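TerD domain-containing protein (Streptomyces avermitilis, PDB 2QNG) is of unknown function but binds two calcium ions at one end of a beta-sandwich TerD domain. Local coordinates at residues E34-W39 with D97-L102; P135-R140 with A160-F165; D50-A55 with G117-Q122. All blocks are in the same frame, centred on the assembly; numbering follows the deposited sequence.

Contact 1: residues E34-W39 with D97-L102; sequences ELAVKW and DEVMTL. With CA (calcium ion), chain B; CA (calcium ion), chain C.
The indole of W39 lies against D97: the CB of D97 sits over one face, 4.1 Å from the centroid of the six-membered ring and 28° off its normal, a CH-pi contact. D97 OD2 also stands above the ring plane, offset toward the rim, and the carboxylate is turned 61° from the ring. At the edge, E98 OE1 lies near the ring plane, 4.2 Å from W39 CH2. The ring reaches these neighbours because CG of W39 stands between its own backbone N and carbonyl carbon (chi1 66°). D97 OD2 accepts the backbone N-H of W39 at 2.9 Å, nearly along its C-O axis, and also binds the chain B calcium, to which D97 OD1 and W39 O contribute too; G91 and G93 add their carbonyls. The OE1 of E98 binds the chain C calcium at 2.6 Å, while OE2 takes the backbone N-H of I53. With an alanine here in place of W39, the CB of D97 would probably lose its apolar cover and T49 the polar partner offered by the indole. Farther along, E34 CG packs on V99 CG1 at 3.5 Å, while the E34 carboxylate forms salt bridges with R138 and R140. L35 and M100, a selenomethionine, exchange two backbone hydrogen bonds. The ladder is antiparallel, and it ends in a classic beta bulge, where V37 O accepts from both D97 N (2.9 Å) and E98 N (3.1 Å), consistent with these adjacent acidic residues serving different calcium ions of the TerD domain.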
loop_
_atom_site.group_PDB
_atom_site.type_symbol
_atom_site.label_atom_id
_atom_site.label_comp_id
_atom_site.label_asym_id
_atom_site.label_seq_id
_atom_site.Cartn_x
_atom_site.Cartn_y
_atom_site.Cartn_z
ATOM N N GLU A 34 5.578 -4.425 7.928
ATOM C CA GLU A 34 5.968 -3.064 7.594
ATOM C C GLU A 34 6.045 -2.987 6.084
ATOM O O GLU A 34 6.694 -3.822 5.471
ATOM C CB GLU A 34 7.328 -2.753 8.212
ATOM C CG GLU A 34 7.928 -1.347 7.988
ATOM C CD GLU A 34 9.477 -1.380 8.079
ATOM O OE1 GLU A 34 9.945 -1.809 9.172
ATOM O OE2 GLU A 34 10.185 -1.049 7.062
ATOM N N LEU A 35 5.366 -2.009 5.487
ATOM C CA LEU A 35 5.505 -1.760 4.057
ATOM C C LEU A 35 6.252 -0.429 3.902
ATOM O O LEU A 35 5.801 0.583 4.416
ATOM C CB LEU A 35 4.115 -1.679 3.411
ATOM C CG LEU A 35 4.059 -1.205 1.957
ATOM C CD1 LEU A 35 4.969 -1.919 0.950
ATOM C CD2 LEU A 35 2.617 -1.282 1.477
ATOM N N ALA A 36 7.381 -0.439 3.196
ATOM C CA ALA A 36 8.153 0.784 2.994
ATOM C C ALA A 36 8.261 1.082 1.507
ATOM O O ALA A 36 8.379 0.147 0.711
ATOM C CB ALA A 36 9.544 0.602 3.595
ATOM N N VAL A 37 8.213 2.373 1.152
ATOM C CA VAL A 37 8.265 2.792 -0.254
ATOM C C VAL A 37 9.273 3.924 -0.363
ATOM O O VAL A 37 9.353 4.777 0.526
ATOM C CB VAL A 37 6.854 3.208 -0.735
ATOM C CG1 VAL A 37 6.872 3.718 -2.182
ATOM C CG2 VAL A 37 5.928 2.012 -0.621
ATOM N N LYS A 38 10.040 3.909 -1.452
ATOM C CA LYS A 38 11.036 4.944 -1.720
ATOM C C LYS A 38 10.953 5.387 -3.170
ATOM O O LYS A 38 10.498 4.630 -4.040
ATOM C CB LYS A 38 12.460 4.444 -1.422
ATOM C CG LYS A 38 13.047 3.545 -2.521
ATOM C CD LYS A 38 14.163 2.638 -2.010
ATOM C CE LYS A 38 15.483 3.350 -1.867
ATOM N NZ LYS A 38 16.342 2.700 -0.816
ATOM N N TRP A 39 11.389 6.614 -3.419
ATOM C CA TRP A 39 11.546 7.137 -4.765
ATOM C C TRP A 39 12.457 8.348 -4.697
ATOM O O TRP A 39 12.785 8.849 -3.608
ATOM C CB TRP A 39 10.196 7.476 -5.428
ATOM C CG TRP A 39 9.434 8.585 -4.798
ATOM C CD1 TRP A 39 9.351 9.876 -5.253
ATOM C CD2 TRP A 39 8.640 8.537 -3.589
ATOM N NE1 TRP A 39 8.532 10.626 -4.428
ATOM C CE2 TRP A 39 8.074 9.820 -3.408
ATOM C CE3 TRP A 39 8.295 7.524 -2.691
ATOM C CZ2 TRP A 39 7.234 10.125 -2.337
ATOM C CZ3 TRP A 39 7.455 7.827 -1.620
ATOM C CH2 TRP A 39 6.938 9.120 -1.444
ATOM N N ASP A 97 11.068 6.547 2.117
ATOM C CA ASP A 97 10.366 7.826 2.202
ATOM C C ASP A 97 9.023 7.733 2.909
ATOM O O ASP A 97 8.602 8.689 3.563
ATOM C CB ASP A 97 10.149 8.412 0.802
ATOM C CG ASP A 97 11.451 8.701 0.101
ATOM O OD1 ASP A 97 12.220 9.579 0.572
ATOM O OD2 ASP A 97 11.728 8.073 -0.929
ATOM N N GLU A 98 8.359 6.587 2.801
ATOM C CA GLU A 98 7.055 6.435 3.433
ATOM C C GLU A 98 6.944 4.999 3.916
ATOM O O GLU A 98 7.323 4.064 3.212
ATOM C CB GLU A 98 5.969 6.825 2.422
ATOM C CG GLU A 98 4.538 6.886 2.949
ATOM C CD GLU A 98 3.645 7.829 2.128
ATOM O OE1 GLU A 98 4.101 8.913 1.681
ATOM O OE2 GLU A 98 2.459 7.500 1.955
ATOM N N VAL A 99 6.476 4.840 5.154
ATOM C CA VAL A 99 6.474 3.550 5.827
ATOM C C VAL A 99 5.144 3.392 6.534
ATOM O O VAL A 99 4.688 4.318 7.194
ATOM C CB VAL A 99 7.629 3.440 6.863
ATOM C CG1 VAL A 99 7.639 2.064 7.514
ATOM C CG2 VAL A 99 8.998 3.752 6.211
HETATM N N MSE A 100 4.542 2.213 6.381
HETATM C CA MSE A 100 3.301 1.891 7.100
HETATM C C MSE A 100 3.444 0.586 7.846
HETATM O O MSE A 100 4.081 -0.342 7.373
HETATM C CB MSE A 100 2.123 1.792 6.136
HETATM C CG MSE A 100 0.817 1.403 6.815
HETATM SE SE MSE A 100 -0.684 1.313 5.566
HETATM C CE MSE A 100 -0.938 3.232 5.158
ATOM N N THR A 101 2.853 0.548 9.033
ATOM C CA THR A 101 2.849 -0.649 9.865
ATOM C C THR A 101 1.437 -1.234 9.956
ATOM O O THR A 101 0.470 -0.490 10.141
ATOM C CB THR A 101 3.330 -0.280 11.261
ATOM O OG1 THR A 101 4.671 0.227 11.165
ATOM C CG2 THR A 101 3.340 -1.485 12.208
ATOM N N LEU A 102 1.339 -2.565 9.793
ATOM C CA LEU A 102 0.064 -3.254 9.917
ATOM C C LEU A 102 0.183 -4.318 10.991
ATOM O O LEU A 102 0.853 -5.318 10.797
ATOM C CB LEU A 102 -0.332 -3.883 8.576
ATOM C CG LEU A 102 -0.361 -2.845 7.424
ATOM C CD1 LEU A 102 0.929 -2.836 6.604
ATOM C CD2 LEU A 102 -1.531 -3.134 6.527
HETATM CA CA CA B . 13.694 9.389 -1.499
HETATM CA CA CA C . 3.252 10.699 -0.033
HETATM O O HOH W 1 14.768 7.303 -1.338
HETATM O O HOH W 2 15.569 9.920 -2.879
HETATM O O HOH W 3 2.270 11.985 1.652
#

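Contact 2: residues P135-R140 with A160-F165; sequences PGLRMR and ATVGEF
L137 and M139 meet V162, G163 and F165 across the interior of a beta sandwich: the two strands belong to different five-stranded antiparallel sheets, their axes approach to 9.3 Å, and they run almost parallel, at 7°. That spacing is too wide for backbone pairing, and side chains fill it. The aliphatic part is a tip-to-tip meeting of L137 CD2 with V162 CG1 at 3.7 Å. CG of L137 lies between its backbone N and carbonyl carbon (chi1 72°), a setting that extends CD2 across the gap. V162 is also packed against L35, V116 and V118, so it is enclosed from both sheets. In the modelled conformer of M139, a selenomethionine, a looser apolar approach brings M139 CE to 4.4 Å from V162 CG2, the other branch of the same valine. M139 also touches L35 of its own sheet and V116 of the facing one.

Contacts with the main chain come next. The methyl CE of M139 ends its bent chain beside V162 O; the modelled approach is very short, and because a second conformer was deposited its exact value is doubtful. G163 comes next along the strand, with an extended backbone that would jam a CB against the carbonyl O of V162.

The last kind is Met-aromatic. The ring of F165, which also meets F175, receives the selenium obliquely, 5.4 Å from its centroid and 74° off the normal, with M139 SE 4.2 Å from F165 CZ as the nearest approach.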
loop_
_atom_site.group_PDB
_atom_site.type_symbol
_atom_site.label_atom_id
_atom_site.label_comp_id
_atom_site.label_asym_id
_atom_site.label_seq_id
_atom_site.Cartn_x
_atom_site.Cartn_y
_atom_site.Cartn_z
ATOM N N PRO A 135 11.571 4.115 -8.174
ATOM C CA PRO A 135 10.637 3.692 -7.124
ATOM C C PRO A 135 10.995 2.310 -6.606
ATOM O O PRO A 135 11.528 1.462 -7.343
ATOM C CB PRO A 135 9.293 3.614 -7.861
ATOM C CG PRO A 135 9.676 3.240 -9.289
ATOM C CD PRO A 135 10.945 4.053 -9.513
ATOM N N GLY A 136 10.692 2.074 -5.347
ATOM C CA GLY A 136 10.967 0.763 -4.759
ATOM C C GLY A 136 10.055 0.533 -3.594
ATOM O O GLY A 136 9.604 1.495 -2.942
ATOM N N LEU A 137 9.812 -0.743 -3.312
ATOM C CA LEU A 137 9.072 -1.107 -2.114
ATOM C C LEU A 137 9.726 -2.291 -1.430
ATOM O O LEU A 137 10.351 -3.128 -2.083
ATOM C CB LEU A 137 7.597 -1.412 -2.446
ATOM C CG LEU A 137 7.273 -2.700 -3.188
ATOM C CD1 LEU A 137 7.074 -3.886 -2.215
ATOM C CD2 LEU A 137 6.023 -2.501 -4.014
ATOM N N ARG A 138 9.498 -2.390 -0.126
ATOM C CA ARG A 138 9.906 -3.552 0.662
ATOM C C ARG A 138 8.823 -3.837 1.678
ATOM O O ARG A 138 8.349 -2.932 2.346
ATOM C CB ARG A 138 11.229 -3.281 1.405
ATOM C CG ARG A 138 11.778 -4.483 2.185
ATOM C CD ARG A 138 12.984 -4.066 3.043
ATOM N NE ARG A 138 12.607 -3.119 4.104
ATOM C CZ ARG A 138 13.490 -2.564 4.939
ATOM N NH1 ARG A 138 14.769 -2.863 4.814
ATOM N NH2 ARG A 138 13.094 -1.719 5.880
HETATM N N MSE A 139 8.486 -5.101 1.811
HETATM C CA MSE A 139 7.579 -5.516 2.865
HETATM C C MSE A 139 8.286 -6.526 3.730
HETATM O O MSE A 139 8.942 -7.424 3.214
HETATM C CB MSE A 139 6.306 -6.127 2.308
HETATM C CG MSE A 139 5.204 -5.132 2.159
HETATM SE SE MSE A 139 3.579 -5.896 1.453
HETATM C CE MSE A 139 4.270 -6.331 -0.299
ATOM N N ARG A 140 8.154 -6.346 5.046
ATOM C CA ARG A 140 8.749 -7.317 5.940
ATOM C C ARG A 140 7.910 -7.575 7.181
ATOM O O ARG A 140 6.988 -6.815 7.525
ATOM C CB ARG A 140 10.156 -6.907 6.322
ATOM C CG ARG A 140 10.183 -5.661 7.128
ATOM C CD ARG A 140 11.594 -5.313 7.480
ATOM N NE ARG A 140 11.641 -4.177 8.388
ATOM C CZ ARG A 140 12.766 -3.711 8.925
ATOM N NH1 ARG A 140 13.933 -4.277 8.628
ATOM N NH2 ARG A 140 12.720 -2.678 9.751
ATOM N N ALA A 160 -1.043 0.936 -7.756
ATOM C CA ALA A 160 -0.942 -0.524 -7.792
ATOM C C ALA A 160 -1.265 -1.099 -6.431
ATOM O O ALA A 160 -0.859 -0.527 -5.408
ATOM C CB ALA A 160 0.493 -0.950 -8.199
ATOM N N THR A 161 -1.988 -2.211 -6.391
ATOM C CA THR A 161 -1.972 -2.978 -5.144
ATOM C C THR A 161 -0.670 -3.788 -5.137
ATOM O O THR A 161 -0.185 -4.224 -6.203
ATOM C CB THR A 161 -3.185 -3.907 -5.019
ATOM O OG1 THR A 161 -3.239 -4.788 -6.148
ATOM C CG2 THR A 161 -4.499 -3.107 -4.943
ATOM N N VAL A 162 -0.099 -3.952 -3.943
ATOM C CA VAL A 162 1.233 -4.519 -3.833
ATOM C C VAL A 162 1.283 -5.707 -2.907
ATOM O O VAL A 162 2.345 -6.220 -2.595
ATOM C CB VAL A 162 2.299 -3.447 -3.453
ATOM C CG1 VAL A 162 2.354 -2.319 -4.512
ATOM C CG2 VAL A 162 2.105 -2.852 -2.026
ATOM N N GLY A 163 0.122 -6.170 -2.484
ATOM C CA GLY A 163 0.098 -7.308 -1.566
ATOM C C GLY A 163 -1.240 -7.435 -0.901
ATOM O O GLY A 163 -1.975 -6.464 -0.777
ATOM N N GLU A 164 -1.525 -8.650 -0.458
ATOM C CA GLU A 164 -2.793 -9.045 0.111
ATOM C C GLU A 164 -2.486 -9.918 1.322
ATOM O O GLU A 164 -1.545 -10.721 1.228
ATOM C CB GLU A 164 -3.502 -9.903 -0.943
ATOM C CG GLU A 164 -4.898 -10.249 -0.614
ATOM C CD GLU A 164 -5.518 -11.198 -1.613
ATOM O OE1 GLU A 164 -4.805 -11.726 -2.492
ATOM O OE2 GLU A 164 -6.712 -11.423 -1.477
ATOM N N PHE A 165 -3.285 -9.815 2.388
ATOM C CA PHE A 165 -3.187 -10.715 3.553
ATOM C C PHE A 165 -4.574 -11.230 3.816
ATOM O O PHE A 165 -5.522 -10.452 3.835
ATOM C CB PHE A 165 -2.670 -9.954 4.769
ATOM C CG PHE A 165 -1.319 -9.336 4.536
ATOM C CD1 PHE A 165 -0.152 -10.062 4.802
ATOM C CD2 PHE A 165 -1.209 -8.045 4.010
ATOM C CE1 PHE A 165 1.111 -9.510 4.567
ATOM C CE2 PHE A 165 0.060 -7.496 3.776
ATOM C CZ PHE A 165 1.200 -8.237 4.034
#

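Contact 3: residues D50-A55 with G117-Q122; sequences DLDIVA and GVVIQQ. With CA (calcium ion), chain C.
D52 pairs with V119 and V54 with G117 in the tight part of this antiparallel ladder: D52 N reaches V119 O at 2.8 Å and V119 N returns to D52 O. Beside it, V119 CG2 packs on D52 CB at 3.6 Å. On the face turned to the opposite sheet, L51 CD2 crosses V118 CG1 at 4.0 Å and L51 CD1 lies alongside I120 CG1; W39 and V37 cover this face. V54 and V119 point the other way, under F189 of helix 186-192.

The partly exposed end, by contrast, is polar and water-bridged. Side chains of D50 and Q121 run side by side, with planes 37° apart, and one water spans D50 N and Q121 O. Here Q121, bent at chi2 (-71°), brings NE2 to D52 OD2 at 2.8 Å, on the anti side and 33° out of the carboxylate plane.

OD1 of the same D52 binds calcium at 2.2 Å, joined by D50 OD1 and L51 O at 2.3 Å each, with S88 and E98 completing the protein ligands. Q121 is a second-shell residue and, with the calcium on OD1, probably restricts rotation of the D52 carboxylate, and the cation probably offsets the repulsion among the gathered carboxylates.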
loop_
_atom_site.group_PDB
_atom_site.type_symbol
_atom_site.label_atom_id
_atom_site.label_comp_id
_atom_site.label_asym_id
_atom_site.label_seq_id
_atom_site.Cartn_x
_atom_site.Cartn_y
_atom_site.Cartn_z
ATOM N N ASP A 50 4.789 12.395 -5.775
ATOM C CA ASP A 50 4.274 12.082 -4.442
ATOM C C ASP A 50 3.581 10.734 -4.532
ATOM O O ASP A 50 2.558 10.610 -5.197
ATOM C CB ASP A 50 3.276 13.185 -4.037
ATOM C CG ASP A 50 2.699 12.984 -2.639
ATOM O OD1 ASP A 50 3.135 12.036 -1.915
ATOM O OD2 ASP A 50 1.793 13.775 -2.274
ATOM N N LEU A 51 4.176 9.727 -3.906
ATOM C CA LEU A 51 3.568 8.417 -3.757
ATOM C C LEU A 51 2.974 8.330 -2.366
ATOM O O LEU A 51 3.568 8.867 -1.414
ATOM C CB LEU A 51 4.602 7.282 -3.955
ATOM C CG LEU A 51 4.974 6.920 -5.415
ATOM C CD1 LEU A 51 5.452 8.112 -6.274
ATOM C CD2 LEU A 51 6.004 5.798 -5.429
ATOM N N ASP A 52 1.826 7.661 -2.249
ATOM C CA ASP A 52 1.222 7.435 -0.942
ATOM C C ASP A 52 0.938 5.958 -0.757
ATOM O O ASP A 52 0.402 5.307 -1.654
ATOM C CB ASP A 52 -0.113 8.170 -0.821
ATOM C CG ASP A 52 0.045 9.683 -0.709
ATOM O OD1 ASP A 52 1.094 10.185 -0.306
ATOM O OD2 ASP A 52 -0.932 10.398 -0.990
ATOM N N ILE A 53 1.254 5.438 0.436
ATOM C CA ILE A 53 0.854 4.079 0.807
ATOM C C ILE A 53 -0.588 4.141 1.324
ATOM O O ILE A 53 -0.957 5.056 2.083
ATOM C CB ILE A 53 1.764 3.513 1.905
ATOM C CG1 ILE A 53 3.223 3.501 1.441
ATOM C CG2 ILE A 53 1.299 2.120 2.277
ATOM C CD1 ILE A 53 4.203 3.093 2.540
ATOM N N VAL A 54 -1.378 3.159 0.896
ATOM C CA VAL A 54 -2.750 3.056 1.395
ATOM C C VAL A 54 -3.053 1.604 1.719
ATOM O O VAL A 54 -2.583 0.680 1.049
ATOM C CB VAL A 54 -3.802 3.672 0.413
ATOM C CG1 VAL A 54 -3.684 3.042 -0.920
ATOM C CG2 VAL A 54 -5.226 3.512 0.957
ATOM N N ALA A 55 -3.800 1.418 2.812
ATOM C CA ALA A 55 -4.256 0.078 3.186
ATOM C C ALA A 55 -5.767 0.074 3.309
ATOM O O ALA A 55 -6.357 1.077 3.721
ATOM C CB ALA A 55 -3.618 -0.368 4.486
ATOM N N GLY A 117 -1.505 -0.944 -0.973
ATOM C CA GLY A 117 -1.247 -0.384 -2.300
ATOM C C GLY A 117 -0.459 0.888 -2.232
ATOM O O GLY A 117 -0.213 1.433 -1.142
ATOM N N VAL A 118 -0.075 1.361 -3.423
ATOM C CA VAL A 118 0.697 2.571 -3.564
ATOM C C VAL A 118 0.039 3.363 -4.683
ATOM O O VAL A 118 -0.154 2.832 -5.787
ATOM C CB VAL A 118 2.172 2.272 -3.917
ATOM C CG1 VAL A 118 2.965 3.552 -4.171
ATOM C CG2 VAL A 118 2.828 1.434 -2.813
ATOM N N VAL A 119 -0.311 4.621 -4.392
ATOM C CA VAL A 119 -0.840 5.514 -5.416
ATOM C C VAL A 119 0.163 6.597 -5.748
ATOM O O VAL A 119 0.893 7.053 -4.861
ATOM C CB VAL A 119 -2.169 6.169 -4.966
ATOM C CG1 VAL A 119 -3.198 5.116 -4.666
ATOM C CG2 VAL A 119 -1.985 7.086 -3.735
ATOM N N ILE A 120 0.161 7.036 -7.005
ATOM C CA ILE A 120 0.913 8.200 -7.396
ATOM C C ILE A 120 -0.083 9.339 -7.482
ATOM O O ILE A 120 -1.102 9.235 -8.175
ATOM C CB ILE A 120 1.557 8.017 -8.764
ATOM C CG1 ILE A 120 2.467 6.785 -8.786
ATOM C CG2 ILE A 120 2.317 9.306 -9.164
ATOM C CD1 ILE A 120 2.835 6.342 -10.173
ATOM N N GLN A 121 0.175 10.421 -6.751
ATOM C CA GLN A 121 -0.721 11.582 -6.841
ATOM C C GLN A 121 -0.703 12.140 -8.264
ATOM O O GLN A 121 0.354 12.225 -8.892
ATOM C CB GLN A 121 -0.301 12.676 -5.861
ATOM C CG GLN A 121 -0.592 12.289 -4.400
ATOM C CD GLN A 121 -2.089 12.279 -4.065
ATOM O OE1 GLN A 121 -2.890 12.950 -4.725
ATOM N NE2 GLN A 121 -2.466 11.496 -3.071
ATOM N N GLN A 122 -1.890 12.533 -8.752
ATOM C CA GLN A 122 -2.088 12.921 -10.160
ATOM C C GLN A 122 -2.485 14.375 -10.342
ATOM O O GLN A 122 -2.498 14.864 -11.465
ATOM C CB GLN A 122 -3.189 12.050 -10.804
ATOM C CG GLN A 122 -2.887 10.556 -10.837
ATOM C CD GLN A 122 -1.648 10.255 -11.635
ATOM O OE1 GLN A 122 -1.536 10.651 -12.799
ATOM N NE2 GLN A 122 -0.715 9.525 -11.025
HETATM CA CA CA C . 3.252 10.699 -0.033
HETATM O O HOH W 4 3.030 12.703 -8.029
HETATM O O HOH W 3 2.270 11.985 1.652
#

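Contact 1 joins two strands of one sheet of the sandwich and contact 3 two strands of the other, while contact 2 spans the space between the sheets. Their centres are close: about 9 Å between contacts 1 and 2, about 11 Å from contact 3 to each of the others. Along the chain, contacts 1 and 3 interleave, and contact 2 opens after both have closed. Strand 135-141 continues the sheet of contact 1 beside strand 33-40, and strand 159-167 that of contact 3 beside strand 111-120. The chain C calcium takes ligands from contacts 1 and 3, so one ion ties the two sheets together at an end of the sandwich.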